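Local coordinates for microcin B17-processing protein McbD (Escherichia coli str. K-12 substr. MG1655, PDB 6GRH), which is needed to process the inactive microcin B17 precursor peptide McbA into the active antibiotic and belongs to the YcaO family, at residues G56-F65 / D147-G155; I68-M79 / I103-V111. The protein carries 1 engineered substitution. One frame throughout, in Å; residues are numbered along the deposited sequence.

In the fold
Helix 47-66, within the YcaO family region, supplies 56-65, the first half of contact 1. Just after it the chain runs out through 68-79 and makes helix 82-95 and helix 100-105. Contact 2 closes this excursion when 103-111 returns antiparallel to 68-79, tying strand 73-74 to strand 108-115. Only later does 147-155 reach helix 47-66 and close the longer loop of contact 1, within which the whole of contact 2 falls. The centres of the contacts lie about 22 Å apart, yet both reach one antiparallel sheet, contact 1 through strand 151-154 and contact 2 through strands 73-74 and 108-115. His63 and Ile68 touch where the contacts meet.

Contact 1 of 2, residues G56-F65 / D147-G155; sequences GEYFERRHFF and DTCGCSFHG. With GOL (glycerol), chain S; EDO (1,2-ethanediol), chain Q.
One face of the Phe153 ring is covered by Phe59 CB, which sits 3.4 Å from the ring centroid and only 10° off its normal, a CH-pi contact. The Phe59 ring continues beyond it, nearly parallel to Phe153 (planes at 14°) but slid so far that the two scarcely overlap. The Phe64 ring, by contrast, is covered on both faces: Cys151 SG stands 3.6 Å from that ring's centroid, almost on the normal, while His63 CD2 lies over the opposite face and Ser152 O approaches the edge. This is helix-on-sheet packing in the YcaO family region: the axis of helix 56-65 passes 7.3 Å from that of strand 151-154. Cys151 and Phe153, two apart on the strand, both direct their CB toward the helix. Phe153 CG is anti to its backbone N (chi1 171°), which carries the ring to Gly56, whose CA is 3.5 Å from Phe153 CD2. At the other end Thr148, the first residue of the type II turn 148-151, meets Phe65 CE1 obliquely with its CG2. From the adjacent strand 350-358, Tyr354 touches both Phe59 and Phe153, and Phe65 meets Phe208 of a neighbouring McbB subunit. No direct hydrogen bond crosses between the two segments. A glycerol, probably from the crystallisation liquor, bridges them instead: its O1 donates to Glu60 OE1 at 2.6 Å and accepts from Phe153 N at 3.0 Å. The other carboxylate oxygen, Glu60 OE2, rests 3.4 Å from Cys151 CB.

Contact 2 of 2, residues I68-M79 / I103-V111; sequences IVTGGQKTLYEM and IITHKFKTV
Thr110 turns its two branches to different partners: CG2 packs against Met79, 3.7 Å from its CE, while OG1 lies toward Gly72 O, 3.2 Å away, with Glu123 a further weak partner. Here strand 73-74 runs antiparallel along strand 108-115 as an edge of the sheet. Lys74 and Phe108 form the hydrogen-bonded pair, with Lys74 N donating to Phe108 O with an N-H...O angle of 164° and Phe108 N returning a weaker, more bent bond. Beyond them Gly71 N donates to Thr110 O at 2.9 Å, and Gly72 O receives Thr110 N from above its carbonyl plane.

Gln73 and Lys109, the non-hydrogen-bonded pair, share one face of the sheet. Their side chains run obliquely across one another, bringing Gln73 OE1 to 3.2 Å from Lys109 CE, whereas Gln73 NE2 lies beside Lys107 CB. Thr70 meets the Lys109 chain at about a right angle through its CG2. On the face that carries Lys74 and Phe108, the Phe108 ring is approached obliquely by CD2 of Leu76, from helix 76-79. His106 CD2 covers the centre of one face of that ring, 3.7 Å above its plane, and the ring of Phe92 from helix 82-95 also meets it, the planes nearly parallel.

Thr75 and Glu78 make a capping box at the start of helix 76-79: Thr75 N donates to Glu78 OE1 from above the carboxylate plane, and Thr75 OG1 receives Glu78 N. Lys107, bent at its last torsion (chi4 -62°), brings NZ to 3.3 Å from Glu78 OE1. This one oxygen therefore accepts the reciprocal bond of the box from Thr75 N and joins a salt bridge, so the lysine's charge probably stabilises the ionised carboxylate that closes the capping box.

Contact 1 of 2, residues G56-F65 / D147-G155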
loop_
_atom_site.group_PDB
_atom_site.type_symbol
_atom_site.label_atom_id
_atom_site.label_comp_id
_atom_site.label_asym_id
_atom_site.label_seq_id
_atom_site.Cartn_x
_atom_site.Cartn_y
_atom_site.Cartn_z
ATOM N N GLY E 56 -12.616 -25.939 -15.718
ATOM C CA GLY E 56 -13.339 -27.166 -16.065
ATOM C C GLY E 56 -12.903 -27.810 -17.359
ATOM O O GLY E 56 -12.722 -29.020 -17.419
ATOM N N GLU E 57 -12.676 -27.005 -18.389
ATOM C CA GLU E 57 -12.155 -27.484 -19.665
ATOM C C GLU E 57 -10.764 -28.118 -19.488
ATOM O O GLU E 57 -10.486 -29.188 -20.045
ATOM C CB GLU E 57 -12.095 -26.311 -20.657
ATOM C CG GLU E 57 -11.608 -26.628 -22.072
ATOM C CD GLU E 57 -12.577 -27.494 -22.848
ATOM O OE1 GLU E 57 -13.786 -27.231 -22.781
ATOM O OE2 GLU E 57 -12.108 -28.451 -23.500
ATOM N N TYR E 58 -9.920 -27.468 -18.691
ATOM C CA TYR E 58 -8.617 -28.002 -18.376
ATOM C C TYR E 58 -8.718 -29.350 -17.639
ATOM O O TYR E 58 -8.053 -30.304 -18.037
ATOM C CB TYR E 58 -7.801 -27.009 -17.515
ATOM C CG TYR E 58 -6.519 -27.625 -17.062
ATOM C CD1 TYR E 58 -5.485 -27.784 -17.949
ATOM C CD2 TYR E 58 -6.354 -28.083 -15.765
ATOM C CE1 TYR E 58 -4.290 -28.372 -17.568
ATOM C CE2 TYR E 58 -5.152 -28.688 -15.373
ATOM C CZ TYR E 58 -4.142 -28.834 -16.281
ATOM O OH TYR E 58 -2.958 -29.396 -15.914
ATOM N N PHE E 59 -9.505 -29.416 -16.566
ATOM C CA PHE E 59 -9.650 -30.666 -15.820
ATOM C C PHE E 59 -10.185 -31.783 -16.737
ATOM O O PHE E 59 -9.693 -32.915 -16.686
ATOM C CB PHE E 59 -10.594 -30.532 -14.635
ATOM C CG PHE E 59 -9.928 -30.190 -13.336
ATOM C CD1 PHE E 59 -9.560 -31.204 -12.449
ATOM C CD2 PHE E 59 -9.750 -28.864 -12.940
ATOM C CE1 PHE E 59 -8.972 -30.904 -11.217
ATOM C CE2 PHE E 59 -9.168 -28.546 -11.703
ATOM C CZ PHE E 59 -8.793 -29.565 -10.831
ATOM N N GLU E 60 -11.178 -31.445 -17.558
ATOM C CA GLU E 60 -11.784 -32.413 -18.480
ATOM C C GLU E 60 -10.755 -32.984 -19.463
ATOM O O GLU E 60 -10.585 -34.178 -19.555
ATOM C CB GLU E 60 -12.908 -31.763 -19.287
ATOM C CG GLU E 60 -13.580 -32.718 -20.255
ATOM C CD GLU E 60 -14.302 -32.000 -21.385
ATOM O OE1 GLU E 60 -15.058 -31.068 -21.072
ATOM O OE2 GLU E 60 -14.108 -32.385 -22.573
ATOM N N ARG E 61 -10.107 -32.103 -20.204
ATOM C CA ARG E 61 -9.144 -32.504 -21.218
ATOM C C ARG E 61 -7.930 -33.200 -20.648
ATOM O O ARG E 61 -7.448 -34.183 -21.232
ATOM C CB ARG E 61 -8.747 -31.307 -22.085
ATOM C CG ARG E 61 -9.966 -30.771 -22.832
ATOM C CD ARG E 61 -9.721 -30.526 -24.304
ATOM N NE ARG E 61 -8.818 -29.410 -24.435
ATOM C CZ ARG E 61 -9.142 -28.185 -24.837
ATOM N NH1 ARG E 61 -10.383 -27.853 -25.200
ATOM N NH2 ARG E 61 -8.183 -27.284 -24.913
ATOM N N ARG E 62 -7.453 -32.736 -19.501
ATOM C CA ARG E 62 -6.356 -33.421 -18.844
ATOM C C ARG E 62 -6.738 -34.853 -18.464
ATOM O O ARG E 62 -5.940 -35.789 -18.632
ATOM C CB ARG E 62 -5.860 -32.664 -17.616
ATOM C CG ARG E 62 -4.643 -33.330 -16.990
ATOM C CD ARG E 62 -4.127 -32.528 -15.803
ATOM N NE ARG E 62 -5.082 -32.454 -14.686
ATOM C CZ ARG E 62 -4.779 -31.997 -13.466
ATOM N NH1 ARG E 62 -3.554 -31.548 -13.148
ATOM N NH2 ARG E 62 -5.688 -32.015 -12.540
ATOM N N HIS E 63 -7.955 -35.033 -17.975
ATOM C CA HIS E 63 -8.396 -36.362 -17.596
ATOM C C HIS E 63 -8.405 -37.366 -18.784
ATOM O O HIS E 63 -7.801 -38.449 -18.718
ATOM C CB HIS E 63 -9.787 -36.311 -16.982
ATOM C CG HIS E 63 -10.280 -37.651 -16.547
ATOM N ND1 HIS E 63 -9.844 -38.262 -15.390
ATOM C CD2 HIS E 63 -11.177 -38.495 -17.112
ATOM C CE1 HIS E 63 -10.471 -39.419 -15.253
ATOM N NE2 HIS E 63 -11.286 -39.585 -16.283
ATOM N N PHE E 64 -9.107 -36.982 -19.843
ATOM C CA PHE E 64 -9.327 -37.859 -21.004
ATOM C C PHE E 64 -8.067 -38.032 -21.848
ATOM O O PHE E 64 -7.811 -39.142 -22.333
ATOM C CB PHE E 64 -10.531 -37.388 -21.824
ATOM C CG PHE E 64 -11.829 -37.584 -21.110
ATOM C CD1 PHE E 64 -12.398 -38.856 -21.036
ATOM C CD2 PHE E 64 -12.487 -36.529 -20.488
ATOM C CE1 PHE E 64 -13.599 -39.055 -20.369
ATOM C CE2 PHE E 64 -13.683 -36.732 -19.817
ATOM C CZ PHE E 64 -14.230 -37.998 -19.748
ATOM N N PHE E 65 -7.251 -36.987 -21.958
ATOM C CA PHE E 65 -5.978 -37.058 -22.721
ATOM C C PHE E 65 -4.794 -37.659 -21.962
ATOM O O PHE E 65 -3.931 -38.317 -22.564
ATOM C CB PHE E 65 -5.572 -35.667 -23.252
ATOM C CG PHE E 65 -6.299 -35.245 -24.494
ATOM C CD1 PHE E 65 -7.587 -34.714 -24.433
ATOM C CD2 PHE E 65 -5.691 -35.376 -25.735
ATOM C CE1 PHE E 65 -8.248 -34.332 -25.581
ATOM C CE2 PHE E 65 -6.365 -35.015 -26.897
ATOM C CZ PHE E 65 -7.635 -34.499 -26.822
ATOM N N ASP E 147 -12.297 -39.127 -29.976
ATOM C CA ASP E 147 -12.445 -37.700 -29.678
ATOM C C ASP E 147 -13.208 -37.497 -28.387
ATOM O O ASP E 147 -13.562 -38.478 -27.722
ATOM C CB ASP E 147 -13.061 -36.936 -30.866
ATOM C CG ASP E 147 -14.547 -37.238 -31.098
ATOM O OD1 ASP E 147 -15.265 -37.701 -30.178
ATOM O OD2 ASP E 147 -14.972 -36.995 -32.246
ATOM N N THR E 148 -13.466 -36.235 -28.035
ATOM C CA THR E 148 -14.026 -35.894 -26.741
ATOM C C THR E 148 -15.546 -35.657 -26.740
ATOM O O THR E 148 -16.046 -35.025 -25.811
ATOM C CB THR E 148 -13.365 -34.607 -26.187
ATOM O OG1 THR E 148 -13.601 -33.523 -27.099
ATOM C CG2 THR E 148 -11.903 -34.788 -25.985
ATOM N N CYS E 149 -16.272 -36.143 -27.747
ATOM C CA CYS E 149 -17.746 -35.998 -27.770
ATOM C C CYS E 149 -18.383 -36.579 -26.525
ATOM O O CYS E 149 -18.044 -37.683 -26.105
ATOM C CB CYS E 149 -18.378 -36.698 -28.969
ATOM S SG CYS E 149 -17.996 -35.862 -30.510
ATOM N N GLY E 150 -19.284 -35.802 -25.931
ATOM C CA GLY E 150 -19.992 -36.206 -24.741
ATOM C C GLY E 150 -19.236 -36.095 -23.427
ATOM O O GLY E 150 -19.761 -36.512 -22.407
ATOM N N CYS E 151 -18.027 -35.547 -23.447
ATOM C CA CYS E 151 -17.183 -35.440 -22.248
ATOM C C CYS E 151 -17.550 -34.193 -21.463
ATOM O O CYS E 151 -17.859 -33.154 -22.056
ATOM C CB CYS E 151 -15.713 -35.347 -22.616
ATOM S SG CYS E 151 -14.991 -36.880 -23.263
ATOM N N SER E 152 -17.525 -34.304 -20.136
ATOM C CA SER E 152 -17.816 -33.169 -19.260
ATOM C C SER E 152 -17.109 -33.306 -17.920
ATOM O O SER E 152 -16.689 -34.401 -17.528
ATOM C CB SER E 152 -19.328 -33.014 -19.048
ATOM O OG SER E 152 -19.655 -31.670 -18.748
ATOM N N PHE E 153 -16.962 -32.159 -17.254
ATOM C CA PHE E 153 -16.368 -32.063 -15.924
ATOM C C PHE E 153 -17.235 -31.140 -15.095
ATOM O O PHE E 153 -17.616 -30.065 -15.569
ATOM C CB PHE E 153 -14.953 -31.500 -16.010
ATOM C CG PHE E 153 -14.355 -31.161 -14.678
ATOM C CD1 PHE E 153 -13.723 -32.134 -13.918
ATOM C CD2 PHE E 153 -14.444 -29.870 -14.166
ATOM C CE1 PHE E 153 -13.169 -31.826 -12.699
ATOM C CE2 PHE E 153 -13.888 -29.554 -12.934
ATOM C CZ PHE E 153 -13.234 -30.527 -12.202
ATOM N N HIS E 154 -17.556 -31.531 -13.866
ATOM C CA HIS E 154 -18.239 -30.609 -12.964
ATOM C C HIS E 154 -18.078 -30.991 -11.509
ATOM O O HIS E 154 -17.602 -32.069 -11.215
ATOM C CB HIS E 154 -19.736 -30.560 -13.313
ATOM C CG HIS E 154 -20.326 -29.189 -13.165
ATOM N ND1 HIS E 154 -20.799 -28.708 -11.958
ATOM C CD2 HIS E 154 -20.454 -28.174 -14.058
ATOM C CE1 HIS E 154 -21.213 -27.462 -12.120
ATOM N NE2 HIS E 154 -21.020 -27.117 -13.384
ATOM N N GLY E 155 -18.482 -30.094 -10.601
ATOM C CA GLY E 155 -18.496 -30.353 -9.162
ATOM C C GLY E 155 -19.599 -31.241 -8.614
ATOM O O GLY E 155 -19.553 -31.633 -7.447
HETATM C C1 GOL S . -15.952 -28.631 -18.917
HETATM O O1 GOL S . -16.478 -29.930 -19.181
HETATM C C2 GOL S . -16.828 -27.562 -19.559
HETATM O O2 GOL S . -18.177 -27.695 -19.097
HETATM C C3 GOL S . -16.307 -26.176 -19.186
HETATM O O3 GOL S . -16.258 -25.339 -20.348
HETATM C C1 EDO Q . -19.754 -32.941 -3.820
HETATM O O1 EDO Q . -18.790 -32.426 -4.746
HETATM C C2 EDO Q . -20.140 -34.360 -4.231
HETATM O O2 EDO Q . -20.145 -34.512 -5.656
#

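Contact 2 of 2, residues I68-M79 / I103-V111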
loop_
_atom_site.group_PDB
_atom_site.type_symbol
_atom_site.label_atom_id
_atom_site.label_comp_id
_atom_site.label_asym_id
_atom_site.label_seq_id
_atom_site.Cartn_x
_atom_site.Cartn_y
_atom_site.Cartn_z
ATOM N N ILE E 68 -6.165 -41.398 -17.821
ATOM C CA ILE E 68 -6.998 -42.588 -17.659
ATOM C C ILE E 68 -6.111 -43.808 -17.387
ATOM O O ILE E 68 -5.140 -44.035 -18.112
ATOM C CB ILE E 68 -7.855 -42.924 -18.903
ATOM C CG1 ILE E 68 -8.633 -41.710 -19.444
ATOM C CG2 ILE E 68 -8.804 -44.094 -18.599
ATOM C CD1 ILE E 68 -9.964 -41.438 -18.794
ATOM N N VAL E 69 -6.466 -44.582 -16.356
ATOM C CA VAL E 69 -5.910 -45.926 -16.146
ATOM C C VAL E 69 -7.080 -46.900 -16.161
ATOM O O VAL E 69 -8.084 -46.683 -15.480
ATOM C CB VAL E 69 -5.090 -46.045 -14.839
ATOM C CG1 VAL E 69 -4.616 -47.487 -14.604
ATOM C CG2 VAL E 69 -3.879 -45.097 -14.891
ATOM N N THR E 70 -6.952 -47.962 -16.957
ATOM C CA THR E 70 -8.046 -48.932 -17.151
ATOM C C THR E 70 -8.138 -49.919 -16.011
ATOM O O THR E 70 -7.182 -50.142 -15.292
ATOM C CB THR E 70 -7.885 -49.710 -18.456
ATOM O OG1 THR E 70 -6.645 -50.428 -18.444
ATOM C CG2 THR E 70 -7.884 -48.734 -19.619
ATOM N N GLY E 71 -9.306 -50.520 -15.855
ATOM C CA GLY E 71 -9.590 -51.298 -14.663
ATOM C C GLY E 71 -9.528 -52.789 -14.854
ATOM O O GLY E 71 -10.033 -53.522 -14.001
ATOM N N GLY E 72 -8.912 -53.251 -15.945
ATOM C CA GLY E 72 -8.905 -54.670 -16.273
ATOM C C GLY E 72 -9.070 -54.912 -17.761
ATOM O O GLY E 72 -8.970 -53.985 -18.584
ATOM N N GLN E 73 -9.337 -56.167 -18.093
ATOM C CA GLN E 73 -9.377 -56.614 -19.468
ATOM C C GLN E 73 -10.437 -57.716 -19.570
ATOM O O GLN E 73 -10.352 -58.703 -18.857
ATOM C CB GLN E 73 -7.996 -57.130 -19.875
ATOM C CG GLN E 73 -7.650 -56.855 -21.318
ATOM C CD GLN E 73 -6.238 -57.255 -21.661
ATOM O OE1 GLN E 73 -5.292 -56.558 -21.318
ATOM N NE2 GLN E 73 -6.089 -58.359 -22.357
ATOM N N LYS E 74 -11.431 -57.515 -20.434
ATOM C CA LYS E 74 -12.562 -58.425 -20.580
ATOM C C LYS E 74 -13.072 -58.362 -22.010
ATOM O O LYS E 74 -12.839 -57.377 -22.715
ATOM C CB LYS E 74 -13.713 -58.027 -19.649
ATOM C CG LYS E 74 -13.377 -57.958 -18.166
ATOM C CD LYS E 74 -14.654 -57.870 -17.342
ATOM C CE LYS E 74 -14.357 -57.625 -15.876
ATOM N NZ LYS E 74 -15.562 -57.124 -15.155
ATOM N N THR E 75 -13.786 -59.410 -22.424
ATOM C CA THR E 75 -14.504 -59.407 -23.701
ATOM C C THR E 75 -15.760 -58.563 -23.526
ATOM O O THR E 75 -16.187 -58.282 -22.395
ATOM C CB THR E 75 -14.968 -60.820 -24.141
ATOM O OG1 THR E 75 -16.035 -61.261 -23.286
ATOM C CG2 THR E 75 -13.827 -61.823 -24.120
ATOM N N LEU E 76 -16.371 -58.190 -24.642
ATOM C CA LEU E 76 -17.582 -57.393 -24.603
ATOM C C LEU E 76 -18.683 -58.089 -23.782
ATOM O O LEU E 76 -19.298 -57.454 -22.922
ATOM C CB LEU E 76 -18.061 -57.054 -26.017
ATOM C CG LEU E 76 -17.180 -56.131 -26.864
ATOM C CD1 LEU E 76 -17.785 -55.929 -28.247
ATOM C CD2 LEU E 76 -16.947 -54.768 -26.205
ATOM N N TYR E 77 -18.883 -59.393 -23.999
ATOM C CA TYR E 77 -19.947 -60.144 -23.302
ATOM C C TYR E 77 -19.649 -60.496 -21.843
ATOM O O TYR E 77 -20.560 -60.872 -21.117
ATOM C CB TYR E 77 -20.335 -61.418 -24.084
ATOM C CG TYR E 77 -21.196 -61.152 -25.300
ATOM C CD1 TYR E 77 -20.624 -60.725 -26.498
ATOM C CD2 TYR E 77 -22.588 -61.337 -25.256
ATOM C CE1 TYR E 77 -21.400 -60.472 -27.613
ATOM C CE2 TYR E 77 -23.376 -61.087 -26.369
ATOM C CZ TYR E 77 -22.773 -60.659 -27.549
ATOM O OH TYR E 77 -23.532 -60.412 -28.670
ATOM N N GLU E 78 -18.393 -60.405 -21.418
ATOM C CA GLU E 78 -18.041 -60.479 -19.978
ATOM C C GLU E 78 -18.294 -59.143 -19.261
ATOM O O GLU E 78 -18.590 -59.101 -18.061
ATOM C CB GLU E 78 -16.574 -60.879 -19.803
ATOM C CG GLU E 78 -16.316 -62.354 -20.107
ATOM C CD GLU E 78 -14.927 -62.632 -20.641
ATOM O OE1 GLU E 78 -14.006 -61.790 -20.479
ATOM O OE2 GLU E 78 -14.761 -63.713 -21.249
ATOM N N MET E 79 -18.218 -58.069 -20.037
ATOM C CA MET E 79 -18.082 -56.699 -19.555
ATOM C C MET E 79 -19.425 -56.012 -19.285
ATOM O O MET E 79 -19.486 -55.072 -18.493
ATOM C CB MET E 79 -17.296 -55.955 -20.646
ATOM C CG MET E 79 -16.837 -54.563 -20.416
ATOM S SD MET E 79 -16.321 -53.782 -21.962
ATOM C CE MET E 79 -14.972 -54.844 -22.450
ATOM N N ILE E 103 -13.863 -59.593 -32.999
ATOM C CA ILE E 103 -14.405 -58.587 -32.076
ATOM C C ILE E 103 -14.934 -59.221 -30.790
ATOM O O ILE E 103 -14.649 -58.700 -29.710
ATOM C CB ILE E 103 -15.503 -57.717 -32.731
ATOM C CG1 ILE E 103 -14.894 -56.842 -33.827
ATOM C CG2 ILE E 103 -16.201 -56.842 -31.685
ATOM C CD1 ILE E 103 -15.892 -56.301 -34.818
ATOM N N ILE E 104 -15.693 -60.319 -30.879
ATOM C CA ILE E 104 -16.270 -60.869 -29.646
ATOM C C ILE E 104 -15.290 -61.657 -28.779
ATOM O O ILE E 104 -15.574 -61.853 -27.597
ATOM C CB ILE E 104 -17.613 -61.625 -29.837
ATOM C CG1 ILE E 104 -17.452 -62.966 -30.563
ATOM C CG2 ILE E 104 -18.641 -60.713 -30.514
ATOM C CD1 ILE E 104 -18.740 -63.767 -30.617
ATOM N N THR E 105 -14.141 -62.075 -29.323
ATOM C CA THR E 105 -13.149 -62.806 -28.521
ATOM C C THR E 105 -12.020 -61.921 -28.000
ATOM O O THR E 105 -11.260 -62.353 -27.137
ATOM C CB THR E 105 -12.539 -64.013 -29.267
ATOM O OG1 THR E 105 -11.808 -63.563 -30.410
ATOM C CG2 THR E 105 -13.627 -64.994 -29.712
ATOM N N HIS E 106 -11.898 -60.698 -28.508
ATOM C CA HIS E 106 -10.831 -59.812 -28.063
ATOM C C HIS E 106 -11.099 -59.327 -26.622
ATOM O O HIS E 106 -12.233 -58.980 -26.267
ATOM C CB HIS E 106 -10.682 -58.618 -29.010
ATOM C CG HIS E 106 -9.532 -57.723 -28.666
ATOM N ND1 HIS E 106 -8.218 -58.103 -28.850
ATOM C CD2 HIS E 106 -9.496 -56.482 -28.127
ATOM C CE1 HIS E 106 -7.423 -57.126 -28.449
ATOM N NE2 HIS E 106 -8.173 -56.130 -28.007
ATOM N N LYS E 107 -10.045 -59.319 -25.811
ATOM C CA LYS E 107 -10.107 -58.827 -24.447
ATOM C C LYS E 107 -9.795 -57.322 -24.440
ATOM O O LYS E 107 -8.634 -56.928 -24.511
ATOM C CB LYS E 107 -9.141 -59.602 -23.542
ATOM C CG LYS E 107 -9.524 -61.058 -23.323
ATOM C CD LYS E 107 -8.772 -61.696 -22.151
ATOM C CE LYS E 107 -9.481 -62.941 -21.605
ATOM N NZ LYS E 107 -10.851 -62.653 -21.060
ATOM N N PHE E 108 -10.846 -56.498 -24.379
ATOM C CA PHE E 108 -10.705 -55.031 -24.326
ATOM C C PHE E 108 -10.346 -54.526 -22.935
ATOM O O PHE E 108 -10.849 -55.016 -21.924
ATOM C CB PHE E 108 -12.005 -54.342 -24.741
ATOM C CG PHE E 108 -12.317 -54.462 -26.194
ATOM C CD1 PHE E 108 -13.080 -55.520 -26.673
ATOM C CD2 PHE E 108 -11.837 -53.521 -27.091
ATOM C CE1 PHE E 108 -13.374 -55.622 -28.019
ATOM C CE2 PHE E 108 -12.122 -53.623 -28.447
ATOM C CZ PHE E 108 -12.892 -54.677 -28.912
ATOM N N LYS E 109 -9.500 -53.505 -22.894
ATOM C CA LYS E 109 -9.281 -52.760 -21.661
ATOM C C LYS E 109 -10.633 -52.124 -21.282
ATOM O O LYS E 109 -11.390 -51.715 -22.155
ATOM C CB LYS E 109 -8.206 -51.702 -21.848
ATOM C CG LYS E 109 -6.818 -52.221 -22.238
ATOM C CD LYS E 109 -6.192 -53.023 -21.112
ATOM C CE LYS E 109 -4.747 -53.390 -21.401
ATOM N NZ LYS E 109 -3.804 -52.292 -21.050
ATOM N N THR E 110 -10.946 -52.115 -19.996
ATOM C CA THR E 110 -12.242 -51.691 -19.490
ATOM C C THR E 110 -12.171 -50.395 -18.683
ATOM O O THR E 110 -11.147 -50.056 -18.087
ATOM C CB THR E 110 -12.822 -52.758 -18.551
ATOM O OG1 THR E 110 -11.869 -53.046 -17.524
ATOM C CG2 THR E 110 -13.147 -54.027 -19.303
ATOM N N VAL E 111 -13.278 -49.671 -18.696
ATOM C CA VAL E 111 -13.542 -48.593 -17.754
ATOM C C VAL E 111 -14.950 -48.728 -17.216
ATOM O O VAL E 111 -15.831 -49.291 -17.879
ATOM C CB VAL E 111 -13.391 -47.181 -18.366
ATOM C CG1 VAL E 111 -11.938 -46.920 -18.702
ATOM C CG2 VAL E 111 -14.274 -46.981 -19.592
HETATM O O HOH W 1 -14.948 -58.885 -26.870
#